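Local coordinates for PrgX (Enterococcus faecalis, PDB 2AWI), which acts as the receptor for the peptide sex pheromone cCF10 and probably binds DNA as a repressor in the regulation of conjugation, at residues Q10-L15 against K34-S39; D21-I26 against S30-V35. The protein carries 1 engineered substitution. All blocks are in the same frame, centred on the assembly; numbering follows the deposited sequence.

Interaction 1: Q10-L15 against K34-S39; sequences QIRQEL and KVEADS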
loop_
_atom_site.group_PDB
_atom_site.type_symbol
_atom_site.label_atom_id
_atom_site.label_comp_id
_atom_site.label_asym_id
_atom_site.label_seq_id
_atom_site.Cartn_x
_atom_site.Cartn_y
_atom_site.Cartn_z
ATOM N N GLN A 10 -29.275 10.882 46.054
ATOM C CA GLN A 10 -27.886 11.149 45.698
ATOM C C GLN A 10 -27.811 12.268 44.657
ATOM O O GLN A 10 -27.091 13.250 44.836
ATOM C CB GLN A 10 -27.229 9.890 45.117
ATOM C CG GLN A 10 -25.891 10.166 44.429
ATOM C CD GLN A 10 -25.594 9.226 43.262
ATOM O OE1 GLN A 10 -24.662 9.462 42.487
ATOM N NE2 GLN A 10 -26.379 8.162 43.135
ATOM N N ILE A 11 -28.563 12.106 43.570
ATOM C CA ILE A 11 -28.573 13.075 42.478
ATOM C C ILE A 11 -29.153 14.410 42.924
ATOM O O ILE A 11 -28.563 15.463 42.675
ATOM C CB ILE A 11 -29.382 12.537 41.257
ATOM C CG1 ILE A 11 -28.862 11.150 40.861
ATOM C CG2 ILE A 11 -29.246 13.487 40.068
ATOM C CD1 ILE A 11 -29.623 10.487 39.714
ATOM N N ARG A 12 -30.305 14.365 43.587
ATOM C CA ARG A 12 -30.940 15.582 44.075
ATOM C C ARG A 12 -29.991 16.416 44.949
ATOM O O ARG A 12 -29.886 17.631 44.776
ATOM C CB ARG A 12 -32.208 15.244 44.868
ATOM C CG ARG A 12 -32.804 16.443 45.589
ATOM C CD ARG A 12 -34.075 16.105 46.342
ATOM N NE ARG A 12 -33.864 15.193 47.467
ATOM C CZ ARG A 12 -33.250 15.512 48.605
ATOM N NH1 ARG A 12 -32.767 16.735 48.800
ATOM N NH2 ARG A 12 -33.125 14.600 49.559
ATOM N N GLN A 13 -29.292 15.769 45.876
ATOM C CA GLN A 13 -28.377 16.498 46.751
ATOM C C GLN A 13 -27.097 16.936 46.051
ATOM O O GLN A 13 -26.516 17.954 46.412
ATOM C CB GLN A 13 -28.053 15.670 47.999
ATOM C CG GLN A 13 -29.294 15.342 48.810
ATOM C CD GLN A 13 -28.976 14.725 50.147
ATOM O OE1 GLN A 13 -28.163 13.808 50.240
ATOM N NE2 GLN A 13 -29.627 15.214 51.193
ATOM N N GLU A 14 -26.650 16.179 45.054
ATOM C CA GLU A 14 -25.446 16.557 44.314
ATOM C C GLU A 14 -25.703 17.819 43.497
ATOM O O GLU A 14 -24.791 18.611 43.251
ATOM C CB GLU A 14 -25.025 15.438 43.360
ATOM C CG GLU A 14 -23.997 15.858 42.306
ATOM C CD GLU A 14 -22.696 16.335 42.912
ATOM O OE1 GLU A 14 -22.320 15.810 43.981
ATOM O OE2 GLU A 14 -22.038 17.218 42.318
ATOM N N LEU A 15 -26.947 17.988 43.061
ATOM C CA LEU A 15 -27.320 19.149 42.267
ATOM C C LEU A 15 -27.848 20.302 43.119
ATOM O O LEU A 15 -28.236 21.345 42.593
ATOM C CB LEU A 15 -28.357 18.743 41.217
ATOM C CG LEU A 15 -27.852 17.696 40.217
ATOM C CD1 LEU A 15 -28.936 17.374 39.204
ATOM C CD2 LEU A 15 -26.606 18.228 39.516
ATOM N N LYS A 34 -40.779 8.788 51.811
ATOM C CA LYS A 34 -40.797 7.332 51.788
ATOM C C LYS A 34 -40.146 6.828 50.503
ATOM O O LYS A 34 -39.459 5.803 50.503
ATOM C CB LYS A 34 -42.233 6.811 51.901
ATOM C CG LYS A 34 -42.861 7.043 53.269
ATOM C CD LYS A 34 -44.262 6.457 53.365
ATOM C CE LYS A 34 -44.847 6.668 54.757
ATOM N NZ LYS A 34 -46.250 6.185 54.874
ATOM N N VAL A 35 -40.357 7.564 49.413
ATOM C CA VAL A 35 -39.774 7.215 48.124
ATOM C C VAL A 35 -38.248 7.244 48.177
ATOM O O VAL A 35 -37.602 6.329 47.668
ATOM C CB VAL A 35 -40.241 8.179 47.015
ATOM C CG1 VAL A 35 -39.355 8.028 45.789
ATOM C CG2 VAL A 35 -41.690 7.886 46.647
ATOM N N GLU A 36 -37.666 8.278 48.787
ATOM C CA GLU A 36 -36.206 8.365 48.861
ATOM C C GLU A 36 -35.630 7.366 49.850
ATOM O O GLU A 36 -34.439 7.058 49.812
ATOM C CB GLU A 36 -35.736 9.776 49.247
ATOM C CG GLU A 36 -35.969 10.846 48.191
ATOM C CD GLU A 36 -35.092 12.080 48.400
ATOM O OE1 GLU A 36 -34.809 12.433 49.564
ATOM O OE2 GLU A 36 -34.693 12.713 47.401
ATOM N N ALA A 37 -36.473 6.866 50.743
ATOM C CA ALA A 37 -36.026 5.891 51.724
ATOM C C ALA A 37 -36.153 4.496 51.114
ATOM O O ALA A 37 -35.761 3.501 51.721
ATOM C CB ALA A 37 -36.870 5.998 52.988
ATOM N N ASP A 38 -36.696 4.442 49.901
ATOM C CA ASP A 38 -36.888 3.186 49.186
ATOM C C ASP A 38 -37.905 2.301 49.901
ATOM O O ASP A 38 -37.775 1.076 49.922
ATOM C CB ASP A 38 -35.554 2.437 49.044
ATOM C CG ASP A 38 -34.587 3.135 48.095
ATOM O OD1 ASP A 38 -33.512 3.582 48.551
ATOM O OD2 ASP A 38 -34.905 3.229 46.890
ATOM N N SER A 39 -38.922 2.932 50.480
ATOM C CA SER A 39 -39.961 2.213 51.200
ATOM C C SER A 39 -41.339 2.482 50.609
ATOM O O SER A 39 -42.364 2.305 51.267
ATOM C CB SER A 39 -39.936 2.594 52.683
ATOM O OG SER A 39 -40.057 3.993 52.866
#
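Arg-12 and Glu-36 form a buried salt bridge that ties the first helix of an XRE-type helix-turn-helix domain, 4-14, to the third, 29-36. In this domain class the third helix is the one usually laid into the DNA groove, so the bridge offers a worked example of a buried ion pair joining such a helix to its domain. From CB the arginine chain runs out with CG anti to the backbone N (chi1 171°), then bends at chi3, which turns the side of the guanidinium to the carboxylate. CD passes 3.6 Å from Glu-36 OE2. NE follows with a nearly straight bond of 2.6 Å to Glu-36 OE2, the oxygen lying in the guanidinium plane; OE2 also has a hydrogen bond with Tyr-32 OH. NH2 reaches Glu-36 OE1 at 2.7 Å, on its syn lone pair. The grip is therefore side-on, one nitrogen to each oxygen, with the two planes only 27° apart, and it limits rotation of both groups. NH1 is turned to the backbone O of Tyr-17 in the connection to helix 19-23. Behind Glu-36, helix 29-36 closes in a Schellman motif at Asp-38, where Lys-34 O accepts both Ser-39 N and, at 3.0 Å, Ser-39 OG.

Interaction 2: D21-I26 against S30-V35; sequences DLYSGI and SVYIKV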
loop_
_atom_site.group_PDB
_atom_site.type_symbol
_atom_site.label_atom_id
_atom_site.label_comp_id
_atom_site.label_asym_id
_atom_site.label_seq_id
_atom_site.Cartn_x
_atom_site.Cartn_y
_atom_site.Cartn_z
ATOM N N ASP A 21 -38.436 20.869 45.521
ATOM C CA ASP A 21 -38.210 21.053 44.092
ATOM C C ASP A 21 -38.548 19.816 43.287
ATOM O O ASP A 21 -38.792 19.901 42.085
ATOM C CB ASP A 21 -36.759 21.457 43.826
ATOM C CG ASP A 21 -36.397 22.795 44.457
ATOM O OD1 ASP A 21 -37.114 23.791 44.215
ATOM O OD2 ASP A 21 -35.386 22.850 45.190
ATOM N N LEU A 22 -38.572 18.670 43.956
ATOM C CA LEU A 22 -38.879 17.401 43.308
ATOM C C LEU A 22 -40.336 16.980 43.401
ATOM O O LEU A 22 -40.943 16.620 42.395
ATOM C CB LEU A 22 -38.016 16.277 43.903
ATOM C CG LEU A 22 -36.639 15.991 43.299
ATOM C CD1 LEU A 22 -36.809 15.303 41.958
ATOM C CD2 LEU A 22 -35.848 17.286 43.159
ATOM N N TYR A 23 -40.904 17.020 44.604
ATOM C CA TYR A 23 -42.280 16.573 44.784
ATOM C C TYR A 23 -43.401 17.585 44.593
ATOM O O TYR A 23 -44.548 17.184 44.382
ATOM C CB TYR A 23 -42.458 15.906 46.161
ATOM C CG TYR A 23 -42.429 16.857 47.346
ATOM C CD1 TYR A 23 -41.280 17.002 48.124
ATOM C CD2 TYR A 23 -43.558 17.613 47.689
ATOM C CE1 TYR A 23 -41.250 17.872 49.213
ATOM C CE2 TYR A 23 -43.542 18.487 48.775
ATOM C CZ TYR A 23 -42.385 18.611 49.535
ATOM O OH TYR A 23 -42.370 19.459 50.621
ATOM N N SER A 24 -43.106 18.882 44.651
ATOM C CA SER A 24 -44.200 19.841 44.523
ATOM C C SER A 24 -44.927 19.669 43.197
ATOM O O SER A 24 -44.317 19.707 42.129
ATOM C CB SER A 24 -43.709 21.292 44.708
ATOM O OG SER A 24 -42.791 21.676 43.682
ATOM N N GLY A 25 -46.236 19.449 43.291
ATOM C CA GLY A 25 -47.054 19.265 42.109
ATOM C C GLY A 25 -47.143 17.815 41.685
ATOM O O GLY A 25 -47.914 17.470 40.789
ATOM N N ILE A 26 -46.364 16.956 42.333
ATOM C CA ILE A 26 -46.363 15.541 41.987
ATOM C C ILE A 26 -46.839 14.630 43.119
ATOM O O ILE A 26 -47.627 13.715 42.891
ATOM C CB ILE A 26 -44.954 15.095 41.527
ATOM C CG1 ILE A 26 -44.496 15.976 40.355
ATOM C CG2 ILE A 26 -44.981 13.631 41.120
ATOM C CD1 ILE A 26 -43.097 15.672 39.838
ATOM N N SER A 30 -44.643 14.058 52.646
ATOM C CA SER A 30 -44.557 12.809 53.389
ATOM C C SER A 30 -44.272 11.603 52.498
ATOM O O SER A 30 -43.349 10.828 52.770
ATOM C CB SER A 30 -45.853 12.578 54.171
ATOM O OG SER A 30 -46.986 12.669 53.322
ATOM N N VAL A 31 -45.061 11.445 51.436
ATOM C CA VAL A 31 -44.878 10.323 50.522
ATOM C C VAL A 31 -43.521 10.354 49.823
ATOM O O VAL A 31 -42.889 9.315 49.641
ATOM C CB VAL A 31 -45.982 10.280 49.446
ATOM C CG1 VAL A 31 -45.675 9.181 48.431
ATOM C CG2 VAL A 31 -47.334 10.026 50.097
ATOM N N TYR A 32 -43.066 11.539 49.435
ATOM C CA TYR A 32 -41.787 11.634 48.761
ATOM C C TYR A 32 -40.651 11.153 49.646
ATOM O O TYR A 32 -39.685 10.571 49.153
ATOM C CB TYR A 32 -41.503 13.066 48.302
ATOM C CG TYR A 32 -40.179 13.172 47.576
ATOM C CD1 TYR A 32 -39.009 13.500 48.255
ATOM C CD2 TYR A 32 -40.085 12.852 46.221
ATOM C CE1 TYR A 32 -37.778 13.499 47.604
ATOM C CE2 TYR A 32 -38.862 12.842 45.561
ATOM C CZ TYR A 32 -37.712 13.163 46.254
ATOM O OH TYR A 32 -36.502 13.136 45.590
ATOM N N ILE A 33 -40.761 11.399 50.949
ATOM C CA ILE A 33 -39.728 10.971 51.886
ATOM C C ILE A 33 -39.632 9.452 51.881
ATOM O O ILE A 33 -38.539 8.890 51.937
ATOM C CB ILE A 33 -40.024 11.468 53.327
ATOM C CG1 ILE A 33 -39.837 12.985 53.386
ATOM C CG2 ILE A 33 -39.100 10.779 54.337
ATOM C CD1 ILE A 33 -40.049 13.586 54.757
ATOM N N LYS A 34 -40.779 8.788 51.811
ATOM C CA LYS A 34 -40.797 7.332 51.788
ATOM C C LYS A 34 -40.146 6.828 50.503
ATOM O O LYS A 34 -39.459 5.803 50.503
ATOM C CB LYS A 34 -42.233 6.811 51.901
ATOM C CG LYS A 34 -42.861 7.043 53.269
ATOM C CD LYS A 34 -44.262 6.457 53.365
ATOM C CE LYS A 34 -44.847 6.668 54.757
ATOM N NZ LYS A 34 -46.250 6.185 54.874
ATOM N N VAL A 35 -40.357 7.564 49.413
ATOM C CA VAL A 35 -39.774 7.215 48.124
ATOM C C VAL A 35 -38.248 7.244 48.177
ATOM O O VAL A 35 -37.602 6.329 47.668
ATOM C CB VAL A 35 -40.241 8.179 47.015
ATOM C CG1 VAL A 35 -39.355 8.028 45.789
ATOM C CG2 VAL A 35 -41.690 7.886 46.647
#
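Tyr-32 lays its side chain across Leu-22 and Tyr-23, the root of its ring against the tyrosine and its far end against the leucine. This is the packing of the two helices that give the helix-turn-helix motif its name, 19-23 and 29-36, and it illustrates how one long aromatic residue can span their interface. With CG anti to its backbone N (chi1 -179°), Tyr-32 reaches from helix 29-36 to helix 19-23. Its CB lies 3.7 Å from Tyr-23 CB, at the point where the backbones also come nearest, the two CA atoms being 6.4 Å apart. Tyr-23 CD1 adds a contact at 4.0 Å to Tyr-32 CG. The rings themselves meet obliquely, their planes 35° apart and their centroids separated by 5.9 Å. Farther out, Tyr-32 CE2 comes within 3.9 Å of Leu-22 CB, and Leu-22 CG sits 3.7 Å from Tyr-32 OH. Helix 44-54 adds to this packing through Phe-50, which meets the Tyr-32 ring edge-to-face and also touches Leu-22. No hydrogen bond joins the two segments. The chemistry thus implies an apolar contact held by van der Waals packing, in which even the hydroxyl oxygen of Tyr-32 lies against the leucine while it is hydrogen-bonded to the buried carboxylate of Glu-36, one turn further along its own helix.

In the fold
Both interactions belong to the N-terminal helix-turn-helix domain, their centres 10 Å apart and both more than 30 Å from the centre of the chain. Helix 29-36 is common to them: interaction 1 joins it to helix 4-14, interaction 2 to helix 19-23, and they share Lys-34 and Val-35. Along the chain the order is 10-15, 21-26, then the overlapping ranges 30-35 and 34-39, so two successive helices are both brought against the third. The contacts also touch directly, with Arg-12 CD 3.8 Å from Leu-22 CD2. One polar and one apolar contact thus both tie the probable DNA-reading helix to the two helices before it.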